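Local coordinates for protein tRNA (adenine(22)-N(1))-methyltransferase (Bacillus subtilis, PDB 6Q56) that catalyses the S-adenosyl-L-methionine-dependent methylation of adenine 22 of tRNA at N1, giving N(1)-methyladenosine, at residues I104-K109 / R130-K135; T113-L118 / A158-R163; L140-I145 / G179-K184. The protein carries 2 engineered substitutions. One frame throughout, in Å; residues are numbered along the deposited sequence.

Contact 1. Residues I104-K109 / R130-K135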
loop_
_atom_site.group_PDB
_atom_site.type_symbol
_atom_site.label_atom_id
_atom_site.label_comp_id
_atom_site.label_asym_id
_atom_site.label_seq_id
_atom_site.Cartn_x
_atom_site.Cartn_y
_atom_site.Cartn_z
ATOM N N ILE A 104 1.065 5.141 9.460
ATOM C CA ILE A 104 2.385 4.644 9.791
ATOM C C ILE A 104 3.443 5.531 9.136
ATOM O O ILE A 104 4.385 5.964 9.784
ATOM C CB ILE A 104 2.537 3.170 9.372
ATOM C CG1 ILE A 104 1.720 2.285 10.305
ATOM C CG2 ILE A 104 3.989 2.743 9.388
ATOM C CD1 ILE A 104 1.583 0.856 9.846
ATOM N N LEU A 105 3.281 5.806 7.849
ATOM C CA LEU A 105 4.232 6.641 7.128
ATOM C C LEU A 105 4.350 8.032 7.740
ATOM O O LEU A 105 5.440 8.543 7.914
ATOM C CB LEU A 105 3.834 6.787 5.664
ATOM C CG LEU A 105 4.197 5.712 4.638
ATOM C CD1 LEU A 105 5.553 5.084 4.872
ATOM C CD2 LEU A 105 3.122 4.659 4.521
ATOM N N GLU A 106 3.217 8.643 8.052
ATOM C CA GLU A 106 3.209 9.985 8.620
ATOM C C GLU A 106 3.785 10.027 10.029
ATOM O O GLU A 106 4.525 10.932 10.367
ATOM C CB GLU A 106 1.796 10.554 8.610
ATOM C CG GLU A 106 1.653 11.917 9.267
ATOM C CD GLU A 106 2.350 13.027 8.509
ATOM O OE1 GLU A 106 2.620 12.866 7.313
ATOM O OE2 GLU A 106 2.626 14.068 9.119
ATOM N N ALA A 107 3.445 9.043 10.844
ATOM C CA ALA A 107 3.931 8.999 12.214
ATOM C C ALA A 107 5.434 8.782 12.286
ATOM O O ALA A 107 6.076 9.221 13.223
ATOM C CB ALA A 107 3.212 7.918 12.996
ATOM N N GLY A 108 5.992 8.101 11.299
ATOM C CA GLY A 108 7.410 7.833 11.302
ATOM C C GLY A 108 8.201 8.408 10.154
ATOM O O GLY A 108 9.229 7.864 9.792
ATOM N N LYS A 109 7.740 9.506 9.580
ATOM C CA LYS A 109 8.454 10.105 8.467
ATOM C C LYS A 109 9.779 10.711 8.898
ATOM O O LYS A 109 10.567 11.112 8.063
ATOM C CB LYS A 109 7.602 11.136 7.746
ATOM C CG LYS A 109 7.140 12.308 8.576
ATOM C CD LYS A 109 6.311 13.233 7.707
ATOM C CE LYS A 109 5.758 14.406 8.481
ATOM N NZ LYS A 109 5.170 15.406 7.559
ATOM N N ARG A 130 -1.839 7.501 -1.481
ATOM C CA ARG A 130 -1.505 8.399 -2.572
ATOM C C ARG A 130 -1.534 9.850 -2.106
ATOM O O ARG A 130 -0.685 10.643 -2.482
ATOM C CB ARG A 130 -2.427 8.184 -3.766
ATOM C CG ARG A 130 -2.217 6.849 -4.452
ATOM C CD ARG A 130 -3.004 6.732 -5.742
ATOM N NE ARG A 130 -3.040 5.364 -6.231
ATOM C CZ ARG A 130 -3.957 4.472 -5.885
ATOM N NH1 ARG A 130 -4.919 4.797 -5.046
ATOM N NH2 ARG A 130 -3.906 3.254 -6.376
ATOM N N GLU A 131 -2.505 10.189 -1.277
ATOM C CA GLU A 131 -2.609 11.542 -0.768
ATOM C C GLU A 131 -1.390 11.862 0.082
ATOM O O GLU A 131 -0.828 12.937 -0.018
ATOM C CB GLU A 131 -3.898 11.729 0.025
ATOM C CG GLU A 131 -5.141 11.766 -0.844
ATOM C CD GLU A 131 -6.412 11.972 -0.053
ATOM O OE1 GLU A 131 -6.362 11.880 1.175
ATOM O OE2 GLU A 131 -7.463 12.223 -0.664
ATOM N N TRP A 132 -0.981 10.916 0.914
ATOM C CA TRP A 132 0.181 11.112 1.760
ATOM C C TRP A 132 1.447 11.220 0.919
ATOM O O TRP A 132 2.269 12.084 1.147
ATOM C CB TRP A 132 0.324 9.980 2.767
ATOM C CG TRP A 132 1.433 10.211 3.704
ATOM C CD1 TRP A 132 1.380 10.889 4.872
ATOM C CD2 TRP A 132 2.782 9.793 3.541
ATOM N NE1 TRP A 132 2.610 10.912 5.461
ATOM C CE2 TRP A 132 3.493 10.244 4.659
ATOM C CE3 TRP A 132 3.459 9.075 2.561
ATOM C CZ2 TRP A 132 4.843 10.000 4.825
ATOM C CZ3 TRP A 132 4.795 8.836 2.728
ATOM C CH2 TRP A 132 5.474 9.295 3.849
ATOM N N LEU A 133 1.589 10.332 -0.052
ATOM C CA LEU A 133 2.750 10.329 -0.925
ATOM C C LEU A 133 2.906 11.653 -1.657
ATOM O O LEU A 133 3.991 12.214 -1.724
ATOM C CB LEU A 133 2.644 9.213 -1.959
ATOM C CG LEU A 133 2.866 7.794 -1.472
ATOM C CD1 LEU A 133 2.680 6.836 -2.626
ATOM C CD2 LEU A 133 4.240 7.635 -0.856
ATOM N N TYR A 134 1.812 12.148 -2.203
ATOM C CA TYR A 134 1.831 13.397 -2.942
ATOM C C TYR A 134 2.258 14.569 -2.065
ATOM O O TYR A 134 2.713 15.585 -2.555
ATOM C CB TYR A 134 0.460 13.667 -3.556
ATOM C CG TYR A 134 0.446 14.823 -4.504
ATOM C CD1 TYR A 134 0.707 14.644 -5.845
ATOM C CD2 TYR A 134 0.182 16.098 -4.056
ATOM C CE1 TYR A 134 0.701 15.707 -6.718
ATOM C CE2 TYR A 134 0.177 17.168 -4.918
ATOM C CZ TYR A 134 0.432 16.966 -6.249
ATOM O OH TYR A 134 0.421 18.025 -7.108
ATOM N N LYS A 135 1.918 14.472 -0.795
ATOM C CA LYS A 135 2.165 15.541 0.145
ATOM C C LYS A 135 3.595 15.548 0.619
ATOM O O LYS A 135 4.158 16.594 0.870
ATOM C CB LYS A 135 1.203 15.416 1.327
ATOM C CG LYS A 135 1.618 16.156 2.582
ATOM C CD LYS A 135 0.581 16.036 3.680
ATOM C CE LYS A 135 0.663 14.701 4.397
ATOM N NZ LYS A 135 1.763 14.646 5.387
#
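Leu105 lies over one face of the Trp132 indole, its CB 3.4 Å from the centroid of the six-membered ring and 9° off the ring normal, a CH-pi contact made by the root of the leucine side chain. Because CG of Trp132 is anti to the backbone N (chi1 -175°), the indole reaches out from helix 127-135 to helix 98-107 and packs closely between them. This buried half of the contact gives way, at the pyrrole edge, to a polar and more solvent-exposed side. Here Glu106 OE1 accepts from Trp132 NE1 at 2.7 Å through its anti lone pair, in a bond bent to 144°. Lys135 NZ forms a salt bridge with Glu106 OE1 at 2.8 Å, coming from above the carboxylate plane. Lys109 NZ, whose stronger partner is Glu136, also bridges Glu106 OE2 at 3.3 Å; this acidic company is likely to offset the repulsion between the two lysine ammonium groups. An alanine in place of Trp132 takes away the NE1 donor and the ring, which would probably leave Glu106 OE1 to Lys135 alone and a gap beside Leu105. Beyond the contact, the Tyr138 ring meets the indole with nearly parallel planes, while Leu105 rests on Ile93 of strand 90-96 and Arg130 on Leu156 of strand 151-159, so that both helices pack on the central sheet.

Contact 2. Residues T113-L118 / A158-R163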
loop_
_atom_site.group_PDB
_atom_site.type_symbol
_atom_site.label_atom_id
_atom_site.label_comp_id
_atom_site.label_asym_id
_atom_site.label_seq_id
_atom_site.Cartn_x
_atom_site.Cartn_y
_atom_site.Cartn_z
ATOM N N THR A 113 14.568 9.256 4.932
ATOM C CA THR A 113 15.458 10.204 4.304
ATOM C C THR A 113 14.747 10.720 3.068
ATOM O O THR A 113 14.945 11.852 2.646
ATOM C CB THR A 113 16.759 9.537 3.855
ATOM O OG1 THR A 113 16.489 8.674 2.748
ATOM C CG2 THR A 113 17.355 8.733 4.975
ATOM N N GLY A 114 13.916 9.859 2.493
ATOM C CA GLY A 114 13.157 10.193 1.308
ATOM C C GLY A 114 13.568 9.371 0.108
ATOM O O GLY A 114 12.817 9.228 -0.847
ATOM N N LYS A 115 14.770 8.821 0.164
ATOM C CA LYS A 115 15.297 8.036 -0.937
ATOM C C LYS A 115 14.925 6.569 -0.866
ATOM O O LYS A 115 15.116 5.831 -1.826
ATOM C CB LYS A 115 16.811 8.176 -0.978
ATOM C CG LYS A 115 17.263 9.610 -1.134
ATOM C CD LYS A 115 16.680 10.217 -2.388
ATOM C CE LYS A 115 17.123 11.653 -2.552
ATOM N NZ LYS A 115 16.751 12.456 -1.360
ATOM N N GLU A 116 14.395 6.147 0.269
ATOM C CA GLU A 116 14.003 4.765 0.427
ATOM C C GLU A 116 12.865 4.472 -0.521
ATOM O O GLU A 116 11.983 5.295 -0.691
ATOM C CB GLU A 116 13.528 4.494 1.851
ATOM C CG GLU A 116 14.484 4.922 2.943
ATOM C CD GLU A 116 14.151 6.279 3.510
ATOM O OE1 GLU A 116 13.276 6.965 2.957
ATOM O OE2 GLU A 116 14.764 6.657 4.519
ATOM N N ARG A 117 12.878 3.301 -1.139
ATOM C CA ARG A 117 11.786 2.937 -2.020
ATOM C C ARG A 117 10.669 2.389 -1.148
ATOM O O ARG A 117 10.896 1.529 -0.307
ATOM C CB ARG A 117 12.189 1.883 -3.043
ATOM C CG ARG A 117 10.993 1.291 -3.762
ATOM C CD ARG A 117 11.376 0.303 -4.839
ATOM N NE ARG A 117 11.969 0.963 -5.985
ATOM C CZ ARG A 117 12.341 0.340 -7.094
ATOM N NH1 ARG A 117 12.172 -0.962 -7.212
ATOM N NH2 ARG A 117 12.875 1.030 -8.083
ATOM N N LEU A 118 9.466 2.903 -1.340
ATOM C CA LEU A 118 8.327 2.447 -0.572
ATOM C C LEU A 118 7.489 1.519 -1.430
ATOM O O LEU A 118 7.126 1.858 -2.541
ATOM C CB LEU A 118 7.482 3.621 -0.095
ATOM C CG LEU A 118 8.164 4.686 0.761
ATOM C CD1 LEU A 118 7.183 5.792 1.104
ATOM C CD2 LEU A 118 8.757 4.096 2.021
ATOM N N ALA A 158 6.726 3.687 -4.633
ATOM C CA ALA A 158 7.117 5.074 -4.697
ATOM C C ALA A 158 8.552 5.304 -4.270
ATOM O O ALA A 158 9.110 4.562 -3.482
ATOM C CB ALA A 158 6.184 5.910 -3.849
ATOM N N GLU A 159 9.125 6.365 -4.818
ATOM C CA GLU A 159 10.487 6.791 -4.534
ATOM C C GLU A 159 10.526 8.308 -4.633
ATOM O O GLU A 159 9.611 8.910 -5.178
ATOM C CB GLU A 159 11.461 6.192 -5.544
ATOM C CG GLU A 159 11.880 4.770 -5.246
ATOM C CD GLU A 159 12.738 4.168 -6.336
ATOM O OE1 GLU A 159 13.074 4.872 -7.298
ATOM O OE2 GLU A 159 13.078 2.983 -6.222
ATOM N N ALA A 160 11.571 8.938 -4.119
ATOM C CA ALA A 160 11.648 10.378 -4.221
ATOM C C ALA A 160 11.655 10.723 -5.698
ATOM O O ALA A 160 12.298 10.054 -6.491
ATOM C CB ALA A 160 12.893 10.913 -3.543
ATOM N N GLY A 161 10.924 11.765 -6.057
ATOM C CA GLY A 161 10.836 12.202 -7.430
ATOM C C GLY A 161 9.786 13.276 -7.606
ATOM O O GLY A 161 9.384 13.924 -6.652
ATOM N N ASP A 162 9.352 13.455 -8.845
ATOM C CA ASP A 162 8.353 14.448 -9.196
ATOM C C ASP A 162 6.969 13.852 -9.033
ATOM O O ASP A 162 6.532 13.056 -9.845
ATOM C CB ASP A 162 8.575 14.905 -10.636
ATOM C CG ASP A 162 7.504 15.844 -11.134
ATOM O OD1 ASP A 162 6.619 16.247 -10.366
ATOM O OD2 ASP A 162 7.553 16.181 -12.324
ATOM N N ARG A 163 6.293 14.265 -7.975
ATOM C CA ARG A 163 4.955 13.775 -7.641
ATOM C C ARG A 163 3.871 13.892 -8.716
ATOM O O ARG A 163 2.948 13.089 -8.743
ATOM C CB ARG A 163 4.451 14.464 -6.378
ATOM C CG ARG A 163 4.313 15.965 -6.502
ATOM C CD ARG A 163 3.834 16.558 -5.200
ATOM N NE ARG A 163 3.546 17.977 -5.291
ATOM C CZ ARG A 163 3.065 18.690 -4.285
ATOM N NH1 ARG A 163 2.814 18.106 -3.133
ATOM N NH2 ARG A 163 2.828 19.977 -4.429
#
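Leu118 and Ala158 form an antiparallel hydrogen-bonded pair with their CA atoms 5.0 Å apart, Leu118 N giving to Ala158 O at 2.7 Å and Ala158 N returning a bond to Leu118 O at 2.8 Å, both nearly straight. In the seven-stranded sheet of this Rossmann-like methyltransferase fold, the pair joins the last of the parallel strands, 117-122, to the antiparallel strand 151-159. The side chains of Leu118 and Ala158 share one face of the sheet, where Leu133 of helix 127-135 touches both. On the other face Arg117 and Glu159 are salt-bridged. The Arg117 chain bends at chi3 (-71°), bringing the edge of its guanidinium, through NE, to Glu159 OE2; the modelled position of that oxygen is doubtful, so the details of the bridge carry little weight. Arg117 NH1 has a second partner in the backbone O of Tyr16. Ahead of the strand, the loop is folded round the buried Glu116, whose carboxylate turns back to the backbone: Glu116 OE2 accepts from Thr113 N at 2.6 Å. The other oxygen, Glu116 OE1, takes Gly114 N at 3.0 Å. Thr113 OG1 accepts from Lys115 N at 3.1 Å, closing an ST turn. The positive phi of Gly114 would force a side chain against the preceding carbonyl and so calls for glycine. Where the strands part, Ala160 CB abuts the loop, 3.2 Å from Gly114 O.

Contact 3. Residues L140-I145 / G179-K184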
loop_
_atom_site.group_PDB
_atom_site.type_symbol
_atom_site.label_atom_id
_atom_site.label_comp_id
_atom_site.label_asym_id
_atom_site.label_seq_id
_atom_site.Cartn_x
_atom_site.Cartn_y
_atom_site.Cartn_z
ATOM N N LEU A 140 5.132 8.184 -7.538
ATOM C CA LEU A 140 4.723 6.814 -7.748
ATOM C C LEU A 140 5.443 6.352 -8.986
ATOM O O LEU A 140 5.298 6.946 -10.041
ATOM C CB LEU A 140 3.218 6.720 -7.975
ATOM C CG LEU A 140 2.328 6.581 -6.753
ATOM C CD1 LEU A 140 0.897 6.937 -7.114
ATOM C CD2 LEU A 140 2.417 5.174 -6.199
ATOM N N ILE A 141 6.222 5.293 -8.873
ATOM C CA ILE A 141 6.941 4.804 -10.030
ATOM C C ILE A 141 6.248 3.612 -10.659
ATOM O O ILE A 141 6.546 3.250 -11.783
ATOM C CB ILE A 141 8.403 4.486 -9.707
ATOM C CG1 ILE A 141 8.506 3.426 -8.618
ATOM C CG2 ILE A 141 9.111 5.754 -9.279
ATOM C CD1 ILE A 141 9.929 3.047 -8.303
ATOM N N ASP A 142 5.312 3.012 -9.938
ATOM C CA ASP A 142 4.557 1.888 -10.473
ATOM C C ASP A 142 3.449 1.462 -9.537
ATOM O O ASP A 142 3.497 1.695 -8.339
ATOM C CB ASP A 142 5.448 0.692 -10.795
ATOM C CG ASP A 142 4.792 -0.280 -11.776
ATOM O OD1 ASP A 142 3.745 0.057 -12.351
ATOM O OD2 ASP A 142 5.324 -1.379 -11.976
ATOM N N GLU A 143 2.452 0.827 -10.126
ATOM C CA GLU A 143 1.305 0.319 -9.414
ATOM C C GLU A 143 0.852 -0.952 -10.081
ATOM O O GLU A 143 0.953 -1.093 -11.289
ATOM C CB GLU A 143 0.131 1.279 -9.507
ATOM C CG GLU A 143 0.265 2.593 -8.781
ATOM C CD GLU A 143 -0.970 3.449 -8.964
ATOM O OE1 GLU A 143 -1.424 3.602 -10.108
ATOM O OE2 GLU A 143 -1.486 3.955 -7.964
ATOM N N VAL A 144 0.334 -1.871 -9.291
ATOM C CA VAL A 144 -0.200 -3.103 -9.820
ATOM C C VAL A 144 -1.459 -3.429 -9.045
ATOM O O VAL A 144 -1.552 -3.160 -7.858
ATOM C CB VAL A 144 0.786 -4.285 -9.724
ATOM C CG1 VAL A 144 1.230 -4.506 -8.301
ATOM C CG2 VAL A 144 0.137 -5.552 -10.238
ATOM N N ILE A 145 -2.432 -3.999 -9.727
ATOM C CA ILE A 145 -3.651 -4.417 -9.075
ATOM C C ILE A 145 -3.926 -5.807 -9.588
ATOM O O ILE A 145 -4.030 -6.031 -10.784
ATOM C CB ILE A 145 -4.862 -3.509 -9.314
ATOM C CG1 ILE A 145 -6.017 -3.997 -8.438
ATOM C CG2 ILE A 145 -5.264 -3.521 -10.772
ATOM C CD1 ILE A 145 -7.199 -3.068 -8.349
ATOM N N GLY A 179 -5.709 5.153 -8.789
ATOM C CA GLY A 179 -4.349 4.851 -9.169
ATOM C C GLY A 179 -4.056 5.352 -10.563
ATOM O O GLY A 179 -4.677 4.932 -11.531
ATOM N N PRO A 180 -3.102 6.264 -10.681
ATOM C CA PRO A 180 -2.752 6.811 -11.991
ATOM C C PRO A 180 -2.272 5.748 -12.968
ATOM O O PRO A 180 -2.703 5.739 -14.106
ATOM C CB PRO A 180 -1.635 7.805 -11.677
ATOM C CG PRO A 180 -1.127 7.433 -10.338
ATOM C CD PRO A 180 -2.254 6.798 -9.606
ATOM N N PHE A 181 -1.387 4.869 -12.526
ATOM C CA PHE A 181 -0.878 3.814 -13.382
ATOM C C PHE A 181 -1.993 2.828 -13.644
ATOM O O PHE A 181 -2.213 2.411 -14.769
ATOM C CB PHE A 181 0.290 3.090 -12.723
ATOM C CG PHE A 181 1.562 3.879 -12.707
ATOM C CD1 PHE A 181 2.413 3.854 -13.786
ATOM C CD2 PHE A 181 1.907 4.638 -11.611
ATOM C CE1 PHE A 181 3.585 4.577 -13.778
ATOM C CE2 PHE A 181 3.074 5.362 -11.596
ATOM C CZ PHE A 181 3.914 5.336 -12.681
ATOM N N LEU A 182 -2.695 2.458 -12.585
ATOM C CA LEU A 182 -3.786 1.509 -12.696
ATOM C C LEU A 182 -4.817 1.998 -13.694
ATOM O O LEU A 182 -5.328 1.233 -14.492
ATOM C CB LEU A 182 -4.417 1.265 -11.331
ATOM C CG LEU A 182 -3.420 0.707 -10.324
ATOM C CD1 LEU A 182 -4.064 0.458 -8.978
ATOM C CD2 LEU A 182 -2.763 -0.552 -10.859
ATOM N N ALA A 183 -5.111 3.287 -13.635
ATOM C CA ALA A 183 -6.087 3.896 -14.524
ATOM C C ALA A 183 -5.693 3.747 -15.986
ATOM O O ALA A 183 -6.529 3.462 -16.817
ATOM C CB ALA A 183 -6.281 5.361 -14.179
ATOM N N LYS A 184 -4.415 3.942 -16.285
ATOM C CA LYS A 184 -3.914 3.827 -17.647
ATOM C C LYS A 184 -4.014 2.397 -18.143
ATOM O O LYS A 184 -4.387 2.148 -19.284
ATOM C CB LYS A 184 -2.457 4.271 -17.727
ATOM C CG LYS A 184 -2.239 5.764 -17.652
ATOM C CD LYS A 184 -0.811 6.106 -18.022
ATOM C CE LYS A 184 -0.306 7.320 -17.272
ATOM N NZ LYS A 184 1.161 7.487 -17.452
#
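Glu143 points its carboxylate from strand 139-148 into the first turn of helix 180-185, where OE1 accepts the backbone N-H of Leu182 at 3.0 Å, nearly along its own C-O axis. Phe181 N makes a weak bond to Glu143 OE1, 2.7 Å away. With CG anti to its carbonyl carbon (chi1 -69°) and the chain extended beyond, Glu143 carries its carboxylate to the helix N terminus, the carboxylate plane turned 66° from the Phe181 ring. The ring turns one face to the strand backbone: Asp142 CA stands over its centre, 4.0 Å from the centroid, whereas Leu140 O approaches the ring edge at CE2. Strand 139-148 is the outermost of the sheet on this side, and a classic beta bulge at Ile141 and Asp142, both facing Val157, occurs just where Phe181 packs. The helix segment crosses the strand segment at -59°. Its N-cap residue, Gly179, has no side chain to offer, and a CB there would clash with Glu143 OE1. The helix N terminus and Arg130 NE, salt-bridged to Glu143 OE2, would probably stabilise the carboxylate as an anion. On either side of this polar group the fit is apolar. Leu140 CD1 meets Pro180 CG at 3.8 Å, the two side chains crossing at about a right angle, and Leu182 CD2 touches Ile145 CG2 at 3.9 Å.

From the N terminus, 104-109 opens contact 1 and 113-118 opens contact 2 before 130-135 closes the first loop, so these two cross. Segment 140-145 then opens contact 3, 158-163 closes contact 2, and 179-184 closes contact 3; contacts 2 and 3 therefore also cross, while contacts 1 and 3 follow in series. Contact 1 joins two helices, contact 2 two neighbouring strands of the sheet, and contact 3 the edge strand to a later helix. A probable hydrogen bond from Arg163 NH1 to Tyr134 O links contacts 1 and 2, Ile141 touches Arg117 and Glu159 between contacts 2 and 3, and Arg130 of helix 127-135 ties contact 1 to contact 3 through Glu143.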